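Local coordinates for protein aminoglycoside N(3)-acetyltransferase, AAC(3)-IVa (Escherichia coli, PDB 6MN3) that probably confers resistance to 2-deoxystreptamine antibiotics such as gentamicin and apramycin by transferring an acetyl group from acetyl-CoA to their 3-amino group, at residues 7-21 and 209-221. Numbering follows the deposited sequence.
Sequences WRKAELIGQLLNLGV and KEGPVGHAFARLI
The five-membered ring of W7 lies over G214, whose CA makes a CH-pi contact 3.6 Å from the ring centroid, almost straight over its face. With its NE1–CD1 edge the same indole meets the face of H215 in a T-shaped stack, planes at 81°; the imidazole NE2 is hydrogen-bonded to the carbonyl of Y5. Two turns into the helix, Q15 reaches across to the hairpin with its chain extended beyond CG, and its OE1 accepts a hydrogen bond from the backbone N of G214 at 2.7 Å, nearly straight, the donor tilted 30° from the amide plane. This fixes the tip of a beta-hairpin, strands 209-213 and 216-221 joined by a type II' turn with G214 at positive phi, against helix 9-19, which runs almost antiparallel to the outermost strand of the central mixed sheet. At the C-terminal end of the helix, the buried L19 packs on the hairpin: CD2 lies 3.6 Å from A218 CB and also touches V213 CG2, which meets L16 CD2 as well, while CD1 lies 3.4 Å from G211 N. Where a Schellman motif ends the helix at G20, L220 CD2 abuts the backbone, 3.3 Å from G20 C. A water donates to the backbone O atoms of Q15 and P212.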
# COMPACT_ATOMS: atom_id res chain seq x y z
N TRP A 7 -1.34 -20.63 12.70
CA TRP A 7 -0.21 -19.93 13.30
C TRP A 7 -0.63 -19.15 14.53
O TRP A 7 -1.65 -18.45 14.53
CB TRP A 7 0.43 -18.99 12.28
CG TRP A 7 1.12 -19.71 11.17
CD1 TRP A 7 0.57 -20.12 9.99
CD2 TRP A 7 2.50 -20.11 11.14
NE1 TRP A 7 1.52 -20.75 9.23
CE2 TRP A 7 2.71 -20.75 9.90
CE3 TRP A 7 3.56 -19.98 12.02
CZ2 TRP A 7 3.95 -21.27 9.54
CZ3 TRP A 7 4.79 -20.49 11.66
CH2 TRP A 7 4.98 -21.13 10.43
N ARG A 8 0.16 -19.25 15.59
CA ARG A 8 -0.09 -18.51 16.81
C ARG A 8 0.40 -17.07 16.67
O ARG A 8 1.27 -16.76 15.86
CB ARG A 8 0.59 -19.18 18.00
CG ARG A 8 0.24 -20.65 18.17
CD ARG A 8 -1.09 -20.82 18.87
NE ARG A 8 -1.50 -22.23 18.93
CZ ARG A 8 -1.22 -23.04 19.95
NH1 ARG A 8 -0.53 -22.59 20.99
NH2 ARG A 8 -1.62 -24.30 19.92
N LYS A 9 -0.17 -16.19 17.50
CA LYS A 9 0.18 -14.78 17.44
C LYS A 9 1.66 -14.56 17.71
O LYS A 9 2.34 -13.81 16.99
CB LYS A 9 -0.67 -13.98 18.43
CG LYS A 9 -1.97 -13.45 17.85
CD LYS A 9 -3.16 -13.81 18.71
CE LYS A 9 -2.99 -13.32 20.14
NZ LYS A 9 -4.15 -13.67 21.00
N ALA A 10 2.19 -15.20 18.76
CA ALA A 10 3.61 -15.04 19.08
C ALA A 10 4.51 -15.57 17.97
O ALA A 10 5.60 -15.04 17.76
CB ALA A 10 3.92 -15.73 20.41
N GLU A 11 4.07 -16.61 17.26
CA GLU A 11 4.86 -17.10 16.13
C GLU A 11 4.91 -16.06 15.01
O GLU A 11 5.96 -15.86 14.39
CB GLU A 11 4.27 -18.41 15.61
CG GLU A 11 4.32 -19.55 16.59
CD GLU A 11 3.79 -20.84 16.00
OE1 GLU A 11 2.56 -21.04 16.00
OE2 GLU A 11 4.61 -21.65 15.51
N LEU A 12 3.79 -15.39 14.74
CA LEU A 12 3.76 -14.38 13.69
C LEU A 12 4.68 -13.22 14.02
O LEU A 12 5.32 -12.65 13.13
CB LEU A 12 2.33 -13.90 13.47
CG LEU A 12 1.32 -14.96 13.02
CD1 LEU A 12 -0.11 -14.47 13.25
CD2 LEU A 12 1.54 -15.33 11.57
N ILE A 13 4.76 -12.84 15.30
CA ILE A 13 5.67 -11.78 15.71
C ILE A 13 7.11 -12.18 15.41
O ILE A 13 7.91 -11.38 14.91
CB ILE A 13 5.48 -11.43 17.20
CG1 ILE A 13 4.03 -11.07 17.49
CG2 ILE A 13 6.38 -10.27 17.60
CD1 ILE A 13 3.70 -11.03 18.98
N GLY A 14 7.46 -13.44 15.71
CA GLY A 14 8.81 -13.90 15.44
C GLY A 14 9.14 -13.89 13.96
O GLY A 14 10.24 -13.49 13.56
N GLN A 15 8.19 -14.33 13.13
CA GLN A 15 8.40 -14.28 11.68
C GLN A 15 8.59 -12.84 11.21
O GLN A 15 9.45 -12.57 10.37
CB GLN A 15 7.22 -14.93 10.96
CG GLN A 15 7.13 -16.44 11.11
CD GLN A 15 5.90 -17.00 10.43
OE1 GLN A 15 4.81 -16.44 10.55
NE2 GLN A 15 6.07 -18.11 9.72
N LEU A 16 7.79 -11.92 11.75
CA LEU A 16 7.89 -10.52 11.34
C LEU A 16 9.24 -9.92 11.74
O LEU A 16 9.82 -9.13 10.99
CB LEU A 16 6.74 -9.72 11.94
CG LEU A 16 5.39 -9.94 11.25
CD1 LEU A 16 4.24 -9.63 12.19
CD2 LEU A 16 5.32 -9.10 9.99
N LEU A 17 9.74 -10.29 12.92
CA LEU A 17 11.06 -9.81 13.33
C LEU A 17 12.16 -10.45 12.50
O LEU A 17 13.11 -9.78 12.08
CB LEU A 17 11.27 -10.07 14.82
CG LEU A 17 10.43 -9.22 15.77
CD1 LEU A 17 10.53 -9.73 17.19
CD2 LEU A 17 10.84 -7.76 15.69
N ASN A 18 12.04 -11.76 12.24
CA ASN A 18 13.01 -12.43 11.38
C ASN A 18 12.98 -11.87 9.97
O ASN A 18 14.02 -11.80 9.30
CB ASN A 18 12.74 -13.94 11.35
CG ASN A 18 13.18 -14.63 12.62
OD1 ASN A 18 14.13 -14.20 13.28
ND2 ASN A 18 12.48 -15.70 12.98
N LEU A 19 11.80 -11.48 9.49
CA LEU A 19 11.71 -10.86 8.18
C LEU A 19 12.47 -9.54 8.14
O LEU A 19 13.07 -9.19 7.12
CB LEU A 19 10.24 -10.65 7.81
CG LEU A 19 9.95 -10.21 6.38
CD1 LEU A 19 10.50 -11.23 5.39
CD2 LEU A 19 8.46 -10.04 6.20
N GLY A 20 12.45 -8.79 9.25
CA GLY A 20 13.24 -7.58 9.35
C GLY A 20 12.47 -6.34 9.75
O GLY A 20 12.98 -5.23 9.64
N VAL A 21 11.22 -6.52 10.19
CA VAL A 21 10.41 -5.39 10.62
C VAL A 21 11.12 -4.67 11.76
O VAL A 21 11.64 -5.29 12.69
CB VAL A 21 9.01 -5.86 11.05
CG1 VAL A 21 8.22 -4.73 11.67
CG2 VAL A 21 8.26 -6.43 9.85
N LYS A 209 13.84 -7.91 1.55
CA LYS A 209 13.88 -9.06 2.44
C LYS A 209 12.67 -9.95 2.17
O LYS A 209 11.56 -9.45 1.97
CB LYS A 209 13.90 -8.62 3.90
CG LYS A 209 15.30 -8.42 4.45
CD LYS A 209 15.40 -7.15 5.27
CE LYS A 209 16.83 -6.91 5.73
NZ LYS A 209 16.97 -5.66 6.52
N GLU A 210 12.90 -11.25 2.16
CA GLU A 210 11.85 -12.21 1.84
C GLU A 210 11.81 -13.30 2.90
O GLU A 210 12.84 -13.70 3.44
CB GLU A 210 12.08 -12.84 0.46
CG GLU A 210 12.12 -11.85 -0.69
CD GLU A 210 12.36 -12.51 -2.02
OE1 GLU A 210 12.67 -13.72 -2.04
OE2 GLU A 210 12.25 -11.82 -3.06
N GLY A 211 10.60 -13.77 3.18
CA GLY A 211 10.40 -14.80 4.17
C GLY A 211 8.93 -15.08 4.39
O GLY A 211 8.05 -14.45 3.79
N PRO A 212 8.63 -16.03 5.27
CA PRO A 212 7.23 -16.37 5.54
C PRO A 212 6.63 -15.56 6.68
O PRO A 212 7.29 -15.26 7.68
CB PRO A 212 7.31 -17.85 5.91
CG PRO A 212 8.64 -17.97 6.59
CD PRO A 212 9.56 -16.95 5.94
N VAL A 213 5.37 -15.19 6.51
CA VAL A 213 4.53 -14.66 7.58
C VAL A 213 3.23 -15.45 7.52
O VAL A 213 2.47 -15.31 6.56
CB VAL A 213 4.27 -13.16 7.45
CG1 VAL A 213 3.23 -12.71 8.46
CG2 VAL A 213 5.56 -12.37 7.64
N GLY A 214 2.99 -16.27 8.53
CA GLY A 214 1.89 -17.22 8.43
C GLY A 214 2.21 -18.20 7.32
O GLY A 214 3.30 -18.76 7.25
N HIS A 215 1.25 -18.40 6.42
CA HIS A 215 1.48 -19.21 5.23
C HIS A 215 1.91 -18.37 4.03
O HIS A 215 2.14 -18.93 2.95
CB HIS A 215 0.23 -20.01 4.88
CG HIS A 215 -0.20 -20.96 5.95
ND1 HIS A 215 0.12 -22.30 5.93
CD2 HIS A 215 -0.91 -20.76 7.08
CE1 HIS A 215 -0.38 -22.89 7.00
NE2 HIS A 215 -1.01 -21.98 7.72
N ALA A 216 2.02 -17.06 4.19
CA ALA A 216 2.19 -16.15 3.07
C ALA A 216 3.66 -15.91 2.75
O ALA A 216 4.50 -15.84 3.65
CB ALA A 216 1.51 -14.82 3.35
N PHE A 217 3.95 -15.80 1.46
CA PHE A 217 5.21 -15.23 1.00
C PHE A 217 5.20 -13.73 1.28
O PHE A 217 4.35 -13.00 0.75
CB PHE A 217 5.39 -15.52 -0.49
CG PHE A 217 6.66 -14.96 -1.07
CD1 PHE A 217 6.61 -14.01 -2.07
CD2 PHE A 217 7.90 -15.41 -0.64
CE1 PHE A 217 7.77 -13.49 -2.62
CE2 PHE A 217 9.06 -14.90 -1.19
CZ PHE A 217 9.00 -13.94 -2.18
N ALA A 218 6.11 -13.27 2.13
CA ALA A 218 6.14 -11.87 2.54
C ALA A 218 7.39 -11.19 2.00
O ALA A 218 8.47 -11.78 1.96
CB ALA A 218 6.11 -11.75 4.07
N ARG A 219 7.23 -9.93 1.59
CA ARG A 219 8.32 -9.13 1.07
C ARG A 219 8.37 -7.82 1.84
O ARG A 219 7.34 -7.18 2.04
CB ARG A 219 8.16 -8.87 -0.43
CG ARG A 219 8.69 -10.01 -1.29
CD ARG A 219 8.25 -9.87 -2.73
NE ARG A 219 6.88 -10.32 -2.93
CZ ARG A 219 6.40 -10.76 -4.09
NH1 ARG A 219 7.19 -10.83 -5.15
NH2 ARG A 219 5.14 -11.14 -4.18
N LEU A 220 9.57 -7.42 2.25
CA LEU A 220 9.77 -6.24 3.08
C LEU A 220 10.86 -5.38 2.46
O LEU A 220 11.99 -5.83 2.30
CB LEU A 220 10.14 -6.63 4.51
CG LEU A 220 10.45 -5.49 5.47
CD1 LEU A 220 9.20 -4.66 5.74
CD2 LEU A 220 11.03 -6.04 6.75
N ILE A 221 10.50 -4.14 2.11
CA ILE A 221 11.41 -3.20 1.46
C ILE A 221 11.28 -1.84 2.13
O ILE A 221 10.17 -1.42 2.47
CB ILE A 221 11.12 -3.07 -0.06
CG1 ILE A 221 10.80 -4.43 -0.69
CG2 ILE A 221 12.30 -2.42 -0.77
CD1 ILE A 221 9.31 -4.68 -0.86
O HOH W 1 9.88 -14.59 8.31
O HOH W 2 15.32 -4.90 8.17